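Local coordinates for protein omega transaminase (Pseudomonas sp., PDB 5LHA) that probably transfers amino groups between amines or amino acids and keto compounds, using a pyridoxal phosphate cofactor held here in its pyridoxamine phosphate form, at residues A[108-113]-A[274-279]; A[147-152]-A[183-188]; A[414-419]-A[451-456]. All coordinates share one frame; numbering follows the deposited sequence.

Interaction 1. Residues A[108-113]-A[274-279]; sequences GMFAQE and GCMLGS
The ring of Phe110 meets Leu277 obliquely, through the CD1-CE1 side of the ring, while one of its faces is taken up within its own segment by Met109, whose CB sits 4.1 Å above the plane over the ring centre. CE1 of Phe110 approaches CG of Leu277 to 3.5 Å, and the two leucine methyls divide the rest of that side: CD1 of Leu277 lies against CD1 of Phe110 and CD2 reaches toward CZ. A forked aliphatic group suits the place, since its branches spread along the ring, one toward each end of that side. Met276 adds to the same region, its CG 4.1 Å from CE1 of Phe110, again oblique to the ring.

The other flat group is the carboxylate of Glu113. The side chains of Glu113 and Leu277 approach from opposite directions, CD of Glu113 standing 3.9 Å from CD1 of Leu277. This is contact with a methyl only; the charge is answered elsewhere, by a salt bridge from OE1 to Arg280. The two methionines meet at about a right angle. CE of Met109 lies 3.6 Å from SD of Met276, and bends at chi2 (67°) and chi3 (77°) fold Met276 so that its CG, SD and CE all border that one methyl. Flexible, polarisable thioether chains are well fitted to such an irregular junction.

The side chain of Leu277 is about 12 Å from the bound pyridoxamine phosphate. Phe110 leaves helical geometry just after helix 97-109, so the contact joins the end of that helix and the turn beyond it to the loop entering helix 278-281. Phe270 lies against Phe110 and Met276. Helix 335-350 packs on both methionines and Leu289 of strand 288-291 touches Phe110 and Leu277, completing a buried, mostly apolar junction between helices 97-109 and 335-350 and that strand.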
loop_
_atom_site.group_PDB
_atom_site.type_symbol
_atom_site.label_atom_id
_atom_site.label_comp_id
_atom_site.label_asym_id
_atom_site.label_seq_id
_atom_site.Cartn_x
_atom_site.Cartn_y
_atom_site.Cartn_z
ATOM N N GLY A 108 15.877 -14.823 -31.711
ATOM C CA GLY A 108 15.736 -15.045 -33.142
ATOM C C GLY A 108 14.322 -15.417 -33.549
ATOM O O GLY A 108 13.824 -14.957 -34.579
ATOM N N MET A 109 13.670 -16.282 -32.761
ATOM C CA MET A 109 12.298 -16.696 -33.057
ATOM C C MET A 109 11.327 -15.531 -33.016
ATOM O O MET A 109 10.325 -15.529 -33.741
ATOM C CB MET A 109 11.819 -17.729 -32.039
ATOM C CG MET A 109 12.438 -19.089 -32.127
ATOM S SD MET A 109 11.633 -20.090 -30.874
ATOM C CE MET A 109 10.084 -20.464 -31.685
ATOM N N PHE A 110 11.583 -14.552 -32.158
ATOM C CA PHE A 110 10.676 -13.433 -31.946
ATOM C C PHE A 110 11.298 -12.117 -32.398
ATOM O O PHE A 110 11.107 -11.074 -31.777
ATOM C CB PHE A 110 10.244 -13.366 -30.486
ATOM C CG PHE A 110 9.688 -14.661 -29.969
ATOM C CD1 PHE A 110 8.601 -15.257 -30.590
ATOM C CD2 PHE A 110 10.245 -15.285 -28.865
ATOM C CE1 PHE A 110 8.089 -16.450 -30.120
ATOM C CE2 PHE A 110 9.729 -16.473 -28.388
ATOM C CZ PHE A 110 8.652 -17.056 -29.015
ATOM N N ALA A 111 12.067 -12.162 -33.487
ATOM C CA ALA A 111 12.557 -10.924 -34.076
ATOM C C ALA A 111 11.398 -10.087 -34.591
ATOM O O ALA A 111 11.428 -8.855 -34.515
ATOM C CB ALA A 111 13.545 -11.226 -35.197
ATOM N N GLN A 112 10.355 -10.746 -35.100
ATOM C CA GLN A 112 9.147 -10.044 -35.527
ATOM C C GLN A 112 8.618 -9.120 -34.442
ATOM O O GLN A 112 8.014 -8.086 -34.745
ATOM C CB GLN A 112 8.077 -11.063 -35.930
ATOM C CG GLN A 112 6.771 -10.448 -36.397
ATOM C CD GLN A 112 5.756 -11.482 -36.855
ATOM O OE1 GLN A 112 4.552 -11.216 -36.868
ATOM N NE2 GLN A 112 6.235 -12.662 -37.247
ATOM N N GLU A 113 8.841 -9.462 -33.177
ATOM C CA GLU A 113 8.446 -8.615 -32.063
ATOM C C GLU A 113 9.609 -7.794 -31.512
ATOM O O GLU A 113 9.476 -7.196 -30.441
ATOM C CB GLU A 113 7.811 -9.462 -30.960
ATOM C CG GLU A 113 6.473 -10.092 -31.357
ATOM C CD GLU A 113 6.614 -11.183 -32.399
ATOM O OE1 GLU A 113 7.645 -11.887 -32.388
ATOM O OE2 GLU A 113 5.702 -11.317 -33.243
ATOM N N GLY A 274 -2.753 -21.729 -32.359
ATOM C CA GLY A 274 -2.630 -21.698 -33.803
ATOM C C GLY A 274 -1.470 -20.874 -34.314
ATOM O O GLY A 274 -1.332 -20.718 -35.533
ATOM N N CYS A 275 -0.651 -20.320 -33.429
ATOM C CA CYS A 275 0.432 -19.445 -33.834
ATOM C C CYS A 275 1.549 -19.572 -32.802
ATOM O O CYS A 275 1.301 -19.936 -31.648
ATOM C CB CYS A 275 -0.098 -18.010 -33.958
ATOM S SG CYS A 275 0.965 -16.828 -34.773
ATOM N N MET A 276 2.786 -19.285 -33.225
ATOM C CA MET A 276 3.919 -19.383 -32.302
ATOM C C MET A 276 3.759 -18.444 -31.110
ATOM O O MET A 276 4.289 -18.716 -30.025
ATOM C CB MET A 276 5.228 -19.101 -33.036
ATOM C CG MET A 276 6.476 -19.544 -32.278
ATOM S SD MET A 276 6.616 -21.341 -32.100
ATOM C CE MET A 276 7.182 -21.817 -33.729
ATOM N N LEU A 277 3.058 -17.334 -31.296
ATOM C CA LEU A 277 2.609 -16.479 -30.211
ATOM C C LEU A 277 1.138 -16.163 -30.405
ATOM O O LEU A 277 0.659 -16.062 -31.541
ATOM C CB LEU A 277 3.395 -15.172 -30.134
ATOM C CG LEU A 277 4.858 -15.221 -29.731
ATOM C CD1 LEU A 277 5.448 -13.824 -29.819
ATOM C CD2 LEU A 277 4.980 -15.789 -28.324
ATOM N N GLY A 278 0.414 -16.075 -29.290
ATOM C CA GLY A 278 -0.948 -15.576 -29.345
ATOM C C GLY A 278 -1.017 -14.130 -29.803
ATOM O O GLY A 278 -1.936 -13.745 -30.531
ATOM N N SER A 279 -0.064 -13.304 -29.354
ATOM C CA SER A 279 -0.026 -11.898 -29.759
ATOM C C SER A 279 0.264 -11.760 -31.246
ATOM O O SER A 279 -0.365 -10.955 -31.942
ATOM C CB SER A 279 1.035 -11.155 -28.958
ATOM O OG SER A 279 2.288 -11.780 -29.145
#

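Interaction 2. Residues A[147-152]-A[183-188]; sequences RTRFLS and GCHLLD
Arg149 and His185 lie on neighbouring parallel strands, and the arginine can be followed outward. Its CB rests 3.3 Å from O of Gly183, CG stays near the same oxygen, and CD comes 4.0 Å from CE1 of His185. The chain then runs on extended to a guanidinium whose plane is turned 70° from the imidazole, and NH1 makes a weak hydrogen bond to the carbonyl of Leu220. Gly183 suits its place twice over: its phi is positive, and a CB there would press on CG of Arg149.

Backbone bonds join the strands in parallel register. Phe150 N donates to O of Gly183, and His185 N to O of Phe150 at 3.0 Å; Ser152 N reaches O of His185, and Leu187 N closes the ladder on O of Ser152 at 2.7 Å. Leu151 packs its CD2 against CB of His185 and its CB against CD1 of Leu187. On the other face of the sheet, SG of Cys184 stands at the edge of the Phe150 ring, 4.3 Å from CD2. OG of Ser152 accepts a bond from a water at 2.8 Å, which also donates weakly to O of His185; the same hydroxyl is hydrogen-bonded to the carbonyl of Val167.

Strand 149-153, helix 162-166 and strand 184-187 make a beta-alpha-beta unit, the crossover characteristic of the large-domain sheet in fold type I pyridoxal phosphate enzymes.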
loop_
_atom_site.group_PDB
_atom_site.type_symbol
_atom_site.label_atom_id
_atom_site.label_comp_id
_atom_site.label_asym_id
_atom_site.label_seq_id
_atom_site.Cartn_x
_atom_site.Cartn_y
_atom_site.Cartn_z
ATOM N N ARG A 147 5.736 6.260 -13.068
ATOM C CA ARG A 147 5.086 5.177 -13.807
ATOM C C ARG A 147 5.150 3.888 -12.989
ATOM O O ARG A 147 6.116 3.128 -13.066
ATOM C CB ARG A 147 5.758 5.023 -15.166
ATOM C CG ARG A 147 5.607 6.251 -16.063
ATOM C CD ARG A 147 4.481 6.024 -17.046
ATOM N NE ARG A 147 4.589 6.837 -18.247
ATOM C CZ ARG A 147 3.855 6.647 -19.337
ATOM N NH1 ARG A 147 2.968 5.660 -19.387
ATOM N NH2 ARG A 147 4.007 7.441 -20.381
ATOM N N THR A 148 4.100 3.624 -12.201
ATOM C CA THR A 148 4.147 2.529 -11.234
ATOM C C THR A 148 2.957 1.559 -11.291
ATOM O O THR A 148 3.079 0.390 -10.905
ATOM C CB THR A 148 4.280 3.147 -9.834
ATOM O OG1 THR A 148 4.537 2.134 -8.853
ATOM C CG2 THR A 148 3.032 3.903 -9.469
ATOM N N ARG A 149 1.803 2.028 -11.746
ATOM C CA ARG A 149 0.588 1.232 -11.703
ATOM C C ARG A 149 0.539 0.209 -12.838
ATOM O O ARG A 149 1.168 0.368 -13.886
ATOM C CB ARG A 149 -0.620 2.159 -11.757
ATOM C CG ARG A 149 -0.739 3.067 -10.538
ATOM C CD ARG A 149 -1.803 4.102 -10.807
ATOM N NE ARG A 149 -2.025 4.999 -9.679
ATOM C CZ ARG A 149 -2.655 6.165 -9.769
ATOM N NH1 ARG A 149 -3.076 6.607 -10.949
ATOM N NH2 ARG A 149 -2.827 6.913 -8.687
ATOM N N PHE A 150 -0.254 -0.842 -12.626
ATOM C CA PHE A 150 -0.409 -1.925 -13.589
ATOM C C PHE A 150 -1.887 -2.116 -13.907
ATOM O O PHE A 150 -2.734 -2.025 -13.016
ATOM C CB PHE A 150 0.169 -3.259 -13.060
ATOM C CG PHE A 150 1.655 -3.233 -12.750
ATOM C CD1 PHE A 150 2.583 -2.941 -13.729
ATOM C CD2 PHE A 150 2.119 -3.565 -11.485
ATOM C CE1 PHE A 150 3.951 -2.942 -13.440
ATOM C CE2 PHE A 150 3.474 -3.572 -11.194
ATOM C CZ PHE A 150 4.392 -3.258 -12.176
ATOM N N LEU A 151 -2.201 -2.390 -15.171
ATOM C CA LEU A 151 -3.549 -2.749 -15.584
ATOM C C LEU A 151 -3.606 -4.223 -15.969
ATOM O O LEU A 151 -2.654 -4.767 -16.532
ATOM C CB LEU A 151 -4.014 -1.903 -16.778
ATOM C CG LEU A 151 -3.993 -0.374 -16.655
ATOM C CD1 LEU A 151 -4.437 0.310 -17.955
ATOM C CD2 LEU A 151 -4.841 0.114 -15.491
ATOM N N SER A 152 -4.745 -4.858 -15.699
ATOM C CA SER A 152 -4.974 -6.224 -16.153
ATOM C C SER A 152 -6.476 -6.410 -16.327
ATOM O O SER A 152 -7.272 -5.503 -16.046
ATOM C CB SER A 152 -4.358 -7.270 -15.200
ATOM O OG SER A 152 -4.988 -7.311 -13.924
ATOM N N GLY A 183 -2.236 -0.229 -6.253
ATOM C CA GLY A 183 -2.182 0.415 -7.554
ATOM C C GLY A 183 -2.348 -0.522 -8.727
ATOM O O GLY A 183 -1.809 -0.254 -9.805
ATOM N N CYS A 184 -3.060 -1.629 -8.543
ATOM C CA CYS A 184 -3.353 -2.557 -9.626
ATOM C C CYS A 184 -4.828 -2.459 -9.983
ATOM O O CYS A 184 -5.686 -2.544 -9.099
ATOM C CB CYS A 184 -2.979 -3.976 -9.215
ATOM S SG CYS A 184 -1.239 -4.077 -8.802
ATOM N N HIS A 185 -5.127 -2.303 -11.275
ATOM C CA HIS A 185 -6.480 -1.967 -11.698
ATOM C C HIS A 185 -6.988 -2.918 -12.770
ATOM O O HIS A 185 -6.275 -3.228 -13.727
ATOM C CB HIS A 185 -6.540 -0.517 -12.192
ATOM C CG HIS A 185 -6.222 0.488 -11.127
ATOM N ND1 HIS A 185 -4.937 0.904 -10.848
ATOM C CD2 HIS A 185 -7.025 1.136 -10.247
ATOM C CE1 HIS A 185 -4.964 1.781 -9.859
ATOM N NE2 HIS A 185 -6.219 1.938 -9.476
ATOM N N LEU A 186 -8.233 -3.365 -12.610
ATOM C CA LEU A 186 -8.823 -4.354 -13.501
ATOM C C LEU A 186 -9.695 -3.703 -14.566
ATOM O O LEU A 186 -10.407 -2.729 -14.305
ATOM C CB LEU A 186 -9.659 -5.375 -12.727
ATOM C CG LEU A 186 -8.888 -6.499 -12.051
ATOM C CD1 LEU A 186 -9.861 -7.495 -11.450
ATOM C CD2 LEU A 186 -7.989 -7.170 -13.040
ATOM N N LEU A 187 -9.642 -4.269 -15.764
ATOM C CA LEU A 187 -10.497 -3.899 -16.877
ATOM C C LEU A 187 -11.399 -5.084 -17.190
ATOM O O LEU A 187 -11.057 -6.228 -16.897
ATOM C CB LEU A 187 -9.652 -3.529 -18.101
ATOM C CG LEU A 187 -8.557 -2.502 -17.814
ATOM C CD1 LEU A 187 -7.499 -2.514 -18.886
ATOM C CD2 LEU A 187 -9.179 -1.119 -17.707
ATOM N N ASP A 188 -12.562 -4.813 -17.772
ATOM C CA ASP A 188 -13.443 -5.903 -18.158
ATOM C C ASP A 188 -12.839 -6.687 -19.314
ATOM O O ASP A 188 -12.045 -6.168 -20.101
ATOM C CB ASP A 188 -14.834 -5.379 -18.536
ATOM C CG ASP A 188 -15.713 -5.130 -17.322
ATOM O OD1 ASP A 188 -16.040 -6.109 -16.615
ATOM O OD2 ASP A 188 -16.092 -3.966 -17.075
HETATM O O HOH W 1 -4.743 -5.471 -11.894
#

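Interaction 3. Residues A[414-419]-A[451-456]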
loop_
_atom_site.group_PDB
_atom_site.type_symbol
_atom_site.label_atom_id
_atom_site.label_comp_id
_atom_site.label_asym_id
_atom_site.label_seq_id
_atom_site.Cartn_x
_atom_site.Cartn_y
_atom_site.Cartn_z
ATOM N N ASP A 414 -15.209 -36.932 -13.991
ATOM C CA ASP A 414 -14.900 -38.309 -13.622
ATOM C C ASP A 414 -15.426 -39.286 -14.662
ATOM O O ASP A 414 -14.715 -40.218 -15.061
ATOM C CB ASP A 414 -15.466 -38.640 -12.242
ATOM C CG ASP A 414 -14.756 -37.902 -11.131
ATOM O OD1 ASP A 414 -13.882 -37.067 -11.442
ATOM O OD2 ASP A 414 -15.064 -38.163 -9.946
ATOM N N GLU A 415 -16.655 -39.068 -15.143
ATOM C CA GLU A 415 -17.242 -40.010 -16.089
ATOM C C GLU A 415 -16.507 -39.969 -17.422
ATOM O O GLU A 415 -16.361 -41.000 -18.090
ATOM C CB GLU A 415 -18.732 -39.723 -16.277
ATOM C CG GLU A 415 -19.432 -40.807 -17.068
ATOM C CD GLU A 415 -19.544 -42.120 -16.300
ATOM O OE1 GLU A 415 -19.315 -42.126 -15.068
ATOM O OE2 GLU A 415 -19.805 -43.161 -16.941
ATOM N N ALA A 416 -16.059 -38.780 -17.833
ATOM C CA ALA A 416 -15.170 -38.667 -18.984
ATOM C C ALA A 416 -13.905 -39.498 -18.797
ATOM O O ALA A 416 -13.440 -40.149 -19.738
ATOM C CB ALA A 416 -14.814 -37.200 -19.227
ATOM N N ARG A 417 -13.308 -39.444 -17.604
ATOM C CA ARG A 417 -12.110 -40.234 -17.325
ATOM C C ARG A 417 -12.403 -41.725 -17.415
ATOM O O ARG A 417 -11.660 -42.480 -18.054
ATOM C CB ARG A 417 -11.562 -39.879 -15.941
ATOM C CG ARG A 417 -10.476 -40.806 -15.420
ATOM C CD ARG A 417 -10.032 -40.371 -14.032
ATOM N NE ARG A 417 -11.110 -40.500 -13.055
ATOM C CZ ARG A 417 -11.437 -41.638 -12.452
ATOM N NH1 ARG A 417 -10.766 -42.746 -12.715
ATOM N NH2 ARG A 417 -12.436 -41.675 -11.577
ATOM N N ARG A 418 -13.492 -42.169 -16.780
ATOM C CA ARG A 418 -13.874 -43.572 -16.864
ATOM C C ARG A 418 -14.041 -44.008 -18.311
ATOM O O ARG A 418 -13.786 -45.171 -18.643
ATOM C CB ARG A 418 -15.156 -43.818 -16.068
ATOM C CG ARG A 418 -14.955 -43.716 -14.563
ATOM C CD ARG A 418 -16.198 -44.115 -13.775
ATOM N NE ARG A 418 -16.129 -43.572 -12.421
ATOM C CZ ARG A 418 -16.703 -42.432 -12.046
ATOM N NH1 ARG A 418 -17.416 -41.722 -12.913
ATOM N NH2 ARG A 418 -16.570 -42.004 -10.798
ATOM N N ALA A 419 -14.447 -43.086 -19.185
ATOM C CA ALA A 419 -14.521 -43.350 -20.615
ATOM C C ALA A 419 -13.176 -43.186 -21.313
ATOM O O ALA A 419 -13.119 -43.302 -22.543
ATOM C CB ALA A 419 -15.557 -42.432 -21.270
ATOM N N GLU A 451 -19.357 -36.841 -24.685
ATOM C CA GLU A 451 -20.725 -37.241 -24.993
ATOM C C GLU A 451 -21.228 -38.278 -23.990
ATOM O O GLU A 451 -22.353 -38.178 -23.480
ATOM C CB GLU A 451 -20.784 -37.801 -26.414
ATOM C CG GLU A 451 -20.590 -36.778 -27.527
ATOM C CD GLU A 451 -20.734 -37.400 -28.914
ATOM O OE1 GLU A 451 -20.540 -38.628 -29.038
ATOM O OE2 GLU A 451 -21.046 -36.666 -29.880
ATOM N N ALA A 452 -20.394 -39.278 -23.686
ATOM C CA ALA A 452 -20.754 -40.271 -22.677
ATOM C C ALA A 452 -20.915 -39.639 -21.297
ATOM O O ALA A 452 -21.853 -39.970 -20.561
ATOM C CB ALA A 452 -19.702 -41.377 -22.636
ATOM N N ALA A 453 -20.010 -38.726 -20.932
ATOM C CA ALA A 453 -20.060 -38.123 -19.602
ATOM C C ALA A 453 -21.329 -37.301 -19.407
ATOM O O ALA A 453 -21.912 -37.296 -18.316
ATOM C CB ALA A 453 -18.814 -37.273 -19.368
ATOM N N PHE A 454 -21.754 -36.571 -20.443
ATOM C CA PHE A 454 -22.970 -35.773 -20.328
ATOM C C PHE A 454 -24.224 -36.625 -20.406
ATOM O O PHE A 454 -25.249 -36.252 -19.829
ATOM C CB PHE A 454 -23.007 -34.696 -21.409
ATOM C CG PHE A 454 -22.105 -33.550 -21.127
ATOM C CD1 PHE A 454 -22.474 -32.573 -20.219
ATOM C CD2 PHE A 454 -20.877 -33.459 -21.742
ATOM C CE1 PHE A 454 -21.639 -31.524 -19.948
ATOM C CE2 PHE A 454 -20.036 -32.417 -21.472
ATOM C CZ PHE A 454 -20.414 -31.448 -20.576
ATOM N N ALA A 455 -24.180 -37.750 -21.125
ATOM C CA ALA A 455 -25.296 -38.687 -21.068
ATOM C C ALA A 455 -25.457 -39.236 -19.660
ATOM O O ALA A 455 -26.579 -39.428 -19.178
ATOM C CB ALA A 455 -25.089 -39.825 -22.068
ATOM N N ARG A 456 -24.338 -39.469 -18.980
ATOM C CA ARG A 456 -24.348 -39.969 -17.616
ATOM C C ARG A 456 -24.712 -38.871 -16.622
ATOM O O ARG A 456 -25.675 -39.008 -15.857
ATOM C CB ARG A 456 -22.978 -40.566 -17.294
ATOM C CG ARG A 456 -22.901 -41.323 -15.999
ATOM C CD ARG A 456 -23.922 -42.425 -15.966
ATOM N NE ARG A 456 -23.604 -43.422 -14.955
ATOM C CZ ARG A 456 -23.194 -44.654 -15.233
ATOM N NH1 ARG A 456 -23.058 -45.036 -16.498
ATOM N NH2 ARG A 456 -22.933 -45.505 -14.247
#
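Helix 414-418 and helix 451-456 pass at 131° between their N-to-C directions, with the axes of these short segments 8.0 Å apart at closest approach. The backbones come nearest at Glu415 and Ala453, whose CA atoms lie 4.9 Å apart. Alanine makes this closeness possible: CB of Ala453 sits 3.5 Å from the backbone N of Ala416 and 4.0 Å from the CB of that residue. Ala419 and Ala452 continue the small-residue seam more loosely through their methyls.

Glu415 leads from this seam to the charged groups at its side. Its CB packs on Ala453, and with CG placed opposite the main-chain nitrogen (chi1 -171°) and a bend at chi2, the chain runs out beside Arg456. The two side chains cross at about a right angle. CG and CD of Glu415 both meet the CB-CG stem of Arg456, with CD 3.5 Å from CG of Arg456. Further out, OE2 of Glu415 stands over one face of the Arg456 guanidinium, offset toward its rim, in a long salt bridge of 3.8 Å to NH1; no N-H points at the oxygen. The other oxygen, OE1, forms a salt bridge with NH1 of Arg418 at 2.9 Å, one turn along its own helix, its hydrogen bond weak.

Replacing Glu415 by alanine is likely to leave Arg418 and Arg456 without their shared counter-charge and to open a gap beside the stem of Arg456.

One carboxylate thus serves two arginines in a small salt-bridge network, bonded to Arg418 and only electrostatically paired with Arg456. The negative charge probably eases the approach of two like charges. The long, face-on ion pair is probably weak, and the close contacts of alanine and of the aliphatic stems of Glu415 and Arg456 probably contribute much of the hold.

No two of the three contacts touch. Interaction 2 is nested within the loop closed by interaction 1, and interaction 3 follows both. Interactions 1 and 2, with centres 25 Å apart, belong to the same region: strands 149-153 and 184-187 form one end of the seven-stranded sheet whose strand 288-291 packs on interaction 1. Interaction 3 lies 37 Å and 41 Å, centre to centre, from interactions 1 and 2, and across the chain's centre from interaction 2. Its helices 408-418 and 440-457 come before and after strands 421-426 and 429-432 of the second sheet. The contacts thus sample two different parts of the fold, the sheet region near the cofactor and the C-terminal helices.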